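Fibrinogen-binding protein (Staphylococcus aureus subsp. aureus, PDB 3T49) probably inhibits host complement by binding the C3b-containing convertase, as a secreted virulence factor of the staphylococcal complement inhibitor (SCIN) family. Local coordinates at residues V58-E61 / K62-K65; K65-D68 / E69-R73. All blocks are in the same frame, centred on the assembly; numbering follows the deposited sequence.

Interaction 1: residues V58-E61 / K62-K65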
loop_
_atom_site.group_PDB
_atom_site.type_symbol
_atom_site.label_atom_id
_atom_site.label_comp_id
_atom_site.label_asym_id
_atom_site.label_seq_id
_atom_site.Cartn_x
_atom_site.Cartn_y
_atom_site.Cartn_z
ATOM N N VAL A 58 7.699 0.762 -0.196
ATOM C CA VAL A 58 8.146 -0.620 -0.221
ATOM C C VAL A 58 7.041 -1.534 0.316
ATOM O O VAL A 58 6.795 -2.608 -0.257
ATOM C CB VAL A 58 9.457 -0.778 0.580
ATOM C CG1 VAL A 58 9.828 -2.239 0.767
ATOM C CG2 VAL A 58 10.589 -0.030 -0.116
ATOM N N ALA A 59 6.375 -1.130 1.372
ATOM C CA ALA A 59 5.350 -1.981 1.973
ATOM C C ALA A 59 4.167 -2.153 1.045
ATOM O O ALA A 59 3.616 -3.251 0.906
ATOM C CB ALA A 59 4.897 -1.425 3.288
ATOM N N LEU A 60 3.712 -1.088 0.430
ATOM C CA LEU A 60 2.605 -1.184 -0.515
ATOM C C LEU A 60 2.984 -2.024 -1.736
ATOM O O LEU A 60 2.212 -2.873 -2.180
ATOM C CB LEU A 60 2.104 0.208 -0.943
ATOM C CG LEU A 60 1.321 0.960 0.131
ATOM C CD1 LEU A 60 1.116 2.415 -0.300
ATOM C CD2 LEU A 60 -0.016 0.260 0.401
ATOM N N GLU A 61 4.151 -1.803 -2.325
ATOM C CA GLU A 61 4.601 -2.638 -3.432
ATOM C C GLU A 61 4.610 -4.106 -3.017
ATOM O O GLU A 61 4.185 -4.987 -3.790
ATOM C CB GLU A 61 6.007 -2.207 -3.911
ATOM C CG GLU A 61 5.986 -0.866 -4.607
ATOM C CD GLU A 61 7.364 -0.348 -4.936
ATOM O OE1 GLU A 61 8.337 -0.870 -4.353
ATOM O OE2 GLU A 61 7.452 0.608 -5.744
ATOM N N LYS A 62 5.069 -4.394 -1.813
ATOM C CA LYS A 62 5.176 -5.769 -1.338
ATOM C C LYS A 62 3.771 -6.401 -1.219
ATOM O O LYS A 62 3.551 -7.533 -1.685
ATOM C CB LYS A 62 5.891 -5.824 0.013
ATOM C CG LYS A 62 6.063 -7.230 0.601
ATOM C CD LYS A 62 6.817 -7.146 1.946
ATOM C CE LYS A 62 7.083 -8.517 2.554
ATOM N NZ LYS A 62 5.872 -9.045 3.240
ATOM N N ILE A 63 2.830 -5.716 -0.563
ATOM C CA ILE A 63 1.505 -6.307 -0.339
ATOM C C ILE A 63 0.722 -6.424 -1.660
ATOM O O ILE A 63 0.001 -7.406 -1.867
ATOM C CB ILE A 63 0.709 -5.556 0.779
ATOM C CG1 ILE A 63 -0.451 -6.412 1.331
ATOM C CG2 ILE A 63 0.187 -4.194 0.288
ATOM C CD1 ILE A 63 -0.006 -7.640 2.098
ATOM N N TYR A 64 0.870 -5.479 -2.583
ATOM C CA TYR A 64 0.203 -5.586 -3.871
ATOM C C TYR A 64 0.735 -6.791 -4.633
ATOM O O TYR A 64 -0.030 -7.506 -5.274
ATOM C CB TYR A 64 0.417 -4.320 -4.710
ATOM C CG TYR A 64 -0.219 -3.055 -4.181
ATOM C CD1 TYR A 64 -1.135 -3.051 -3.134
ATOM C CD2 TYR A 64 0.104 -1.841 -4.759
ATOM C CE1 TYR A 64 -1.697 -1.866 -2.683
ATOM C CE2 TYR A 64 -0.459 -0.662 -4.324
ATOM C CZ TYR A 64 -1.350 -0.671 -3.282
ATOM O OH TYR A 64 -1.910 0.516 -2.833
ATOM N N LYS A 65 2.049 -7.017 -4.626
ATOM C CA LYS A 65 2.651 -8.174 -5.308
ATOM C C LYS A 65 2.147 -9.464 -4.678
ATOM O O LYS A 65 1.836 -10.422 -5.414
ATOM C CB LYS A 65 4.175 -8.087 -5.244
ATOM C CG LYS A 65 4.840 -9.200 -6.049
ATOM C CD LYS A 65 6.354 -8.963 -6.145
ATOM C CE LYS A 65 6.973 -9.948 -7.157
ATOM N NZ LYS A 65 8.449 -9.845 -7.257
#
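The carbonyl oxygen of L60 accepts the backbone N-H of Y64 and also lies over one face of the Y64 ring. The hydrogen bond from Y64 N to L60 O is 3.0 Å long and close to straight. This is an i to i+4 contact in the middle of an α-helix, helix 50-72, which packs in the helical bundle of this SCIN-family protein. The same ladder continues on both sides of it. K62 N bonds to V58 O at 2.9 Å, I63 N to A59 O, and K65 N to E61 O.

L60 and Y64 leave the helix as neighbours one turn apart and run in the same direction, into the bundle. Both have CG set beside the backbone N (chi1 -73° in L60, -66° in Y64), which brings the two side chains alongside. The leucine touches the ring with one methyl, CD2, which lies 4.0 Å from Y64 CZ. I63 CG2 rests against the backbone oxygen L60 O at 3.5 Å; its approach to L60 CD2, at 4.5 Å, is looser. I63 also meets Y29 and Y30 of helix 28-47. L60 reaches L9 and L12 of helix 5-13. The phenol of Y64 is buried, but its OH is satisfied by a hydrogen bond with L12 O, and its ring stacks with Y19.

Charged side chains, among them K62 and K65, lie at the surface of the helix. K62 is extended as far as CE and then bends at chi4 (-80°), and its ammonium forms a salt bridge with E66. Nearer the backbone, K62 CB lies 3.4 Å from V58 O.

Interaction 2: residues K65-D68 / E69-R73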
loop_
_atom_site.group_PDB
_atom_site.type_symbol
_atom_site.label_atom_id
_atom_site.label_comp_id
_atom_site.label_asym_id
_atom_site.label_seq_id
_atom_site.Cartn_x
_atom_site.Cartn_y
_atom_site.Cartn_z
ATOM N N LYS A 65 2.049 -7.017 -4.626
ATOM C CA LYS A 65 2.651 -8.174 -5.308
ATOM C C LYS A 65 2.147 -9.464 -4.678
ATOM O O LYS A 65 1.836 -10.422 -5.414
ATOM C CB LYS A 65 4.175 -8.087 -5.244
ATOM C CG LYS A 65 4.840 -9.200 -6.049
ATOM C CD LYS A 65 6.354 -8.963 -6.145
ATOM C CE LYS A 65 6.973 -9.948 -7.157
ATOM N NZ LYS A 65 8.449 -9.845 -7.257
ATOM N N GLU A 66 2.086 -9.527 -3.349
ATOM C CA GLU A 66 1.583 -10.721 -2.658
ATOM C C GLU A 66 0.144 -11.029 -3.067
ATOM O O GLU A 66 -0.203 -12.194 -3.340
ATOM C CB GLU A 66 1.701 -10.598 -1.137
ATOM C CG GLU A 66 3.128 -10.758 -0.688
ATOM C CD GLU A 66 3.436 -10.254 0.689
ATOM O OE1 GLU A 66 2.669 -9.459 1.238
ATOM O OE2 GLU A 66 4.524 -10.606 1.209
ATOM N N ILE A 67 -0.689 -10.003 -3.120
ATOM C CA ILE A 67 -2.085 -10.180 -3.475
ATOM C C ILE A 67 -2.197 -10.617 -4.922
ATOM O O ILE A 67 -2.931 -11.580 -5.225
ATOM C CB ILE A 67 -2.870 -8.897 -3.202
ATOM C CG1 ILE A 67 -3.001 -8.683 -1.687
ATOM C CG2 ILE A 67 -4.231 -8.961 -3.859
ATOM C CD1 ILE A 67 -3.481 -7.286 -1.326
ATOM N N ASP A 68 -1.473 -9.980 -5.826
ATOM C CA ASP A 68 -1.474 -10.381 -7.220
ATOM C C ASP A 68 -1.049 -11.853 -7.373
ATOM O O ASP A 68 -1.666 -12.615 -8.128
ATOM C CB ASP A 68 -0.515 -9.527 -8.060
ATOM C CG ASP A 68 -1.020 -8.135 -8.331
ATOM O OD1 ASP A 68 -2.205 -7.871 -8.149
ATOM O OD2 ASP A 68 -0.191 -7.291 -8.812
ATOM N N GLU A 69 -0.017 -12.267 -6.666
ATOM C CA GLU A 69 0.493 -13.621 -6.830
ATOM C C GLU A 69 -0.478 -14.649 -6.287
ATOM O O GLU A 69 -0.647 -15.700 -6.918
ATOM C CB GLU A 69 1.902 -13.730 -6.261
ATOM C CG GLU A 69 2.907 -12.996 -7.177
ATOM C CD GLU A 69 4.352 -13.179 -6.823
ATOM O OE1 GLU A 69 4.632 -13.696 -5.736
ATOM O OE2 GLU A 69 5.187 -12.782 -7.665
ATOM N N ILE A 70 -1.193 -14.366 -5.210
ATOM C CA ILE A 70 -2.182 -15.338 -4.726
ATOM C C ILE A 70 -3.335 -15.429 -5.723
ATOM O O ILE A 70 -3.805 -16.534 -6.081
ATOM C CB ILE A 70 -2.735 -14.961 -3.358
ATOM C CG1 ILE A 70 -1.670 -15.129 -2.280
ATOM C CG2 ILE A 70 -3.924 -15.856 -2.976
ATOM C CD1 ILE A 70 -2.057 -14.451 -0.955
ATOM N N ILE A 71 -3.823 -14.282 -6.176
ATOM C CA ILE A 71 -5.017 -14.244 -7.019
ATOM C C ILE A 71 -4.721 -14.791 -8.426
ATOM O O ILE A 71 -5.596 -15.414 -9.050
ATOM C CB ILE A 71 -5.604 -12.820 -6.979
ATOM C CG1 ILE A 71 -6.257 -12.611 -5.603
ATOM C CG2 ILE A 71 -6.598 -12.574 -8.127
ATOM C CD1 ILE A 71 -6.781 -11.234 -5.353
ATOM N N ASN A 72 -3.504 -14.615 -8.924
ATOM C CA ASN A 72 -3.171 -15.039 -10.283
ATOM C C ASN A 72 -2.700 -16.499 -10.407
ATOM O O ASN A 72 -2.744 -17.048 -11.505
ATOM C CB ASN A 72 -2.096 -14.127 -10.855
ATOM C CG ASN A 72 -2.581 -12.688 -11.047
ATOM O OD1 ASN A 72 -3.787 -12.404 -11.138
ATOM N ND2 ASN A 72 -1.637 -11.761 -11.085
ATOM N N ARG A 73 -2.257 -17.118 -9.314
ATOM C CA ARG A 73 -1.538 -18.405 -9.384
ATOM C C ARG A 73 -2.303 -19.581 -8.765
ATOM O O ARG A 73 -3.478 -19.479 -8.397
ATOM C CB ARG A 73 -0.171 -18.281 -8.687
ATOM C CG ARG A 73 0.790 -17.270 -9.314
ATOM C CD ARG A 73 2.035 -17.052 -8.455
ATOM N NE ARG A 73 3.080 -16.510 -9.320
ATOM C CZ ARG A 73 4.325 -16.213 -8.964
ATOM N NH1 ARG A 73 4.727 -16.337 -7.720
ATOM N NH2 ARG A 73 5.158 -15.744 -9.871
ATOM O OXT ARG A 73 -1.760 -20.675 -8.614
#
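E69 lies along the turn that K65 begins. Its CB lies 3.4 Å from K65 O, the oxygen that accepts the backbone N-H of E69. CG is set beside the backbone N (chi1 -72°) and stays close to the same oxygen, 3.3 Å from K65 O. CD then comes near K65 CG. At the tip, OE2 meets K65 CE at 3.4 Å, so the carboxylate touches the aliphatic part of the lysine. K65 NZ is farther off, 4.4 Å from E69 OE2, too far for a salt bridge, though the two charges probably still attract. The other oxygen, E69 OE1, pairs with R73 NH1 at 3.3 Å. It sits well out of the guanidinium plane, so the attraction is one of charges, with no N-H aimed at it.

These contacts belong to the last turns of helix 50-72, where the chain ends. I70 N bonds to E66 O, I71 N to I67 O and N72 N to D68 O. The last is 2.8 Å long but bent, with 145° at the hydrogen.

I67 and I71 follow each other one turn apart, on a different side of the helix from K65 and E69. I67 CG2 touches I71 CD1 at 3.7 Å. I67 also packs on Y30 and I34 of helix 28-47, and I70 touches Y30. D68 OD1 is hydrogen-bonded to Y19 OH, and OD2 to a glycerol that probably comes from the crystallisation liquor.

Interactions 1 and 2 are successive pieces of one helix, 50-72, and K65 closes the first and opens the second. Their centres are about 11 Å apart. The backbone chemistry is the same in both. The side chains differ with depth. Interaction 1 is partly buried, its centre about 6 Å from the centre of the chain, and faces both helix 5-13 and helix 28-47. Interaction 2 lies at the surface near the C-terminus, its centre about 14 Å from the same point, with I67 as its buried residue. Leucine and tyrosine lead in the first, charged chains and isoleucines in the second. The K62-E66 salt bridge spans the two, and Y19 meets a residue of each.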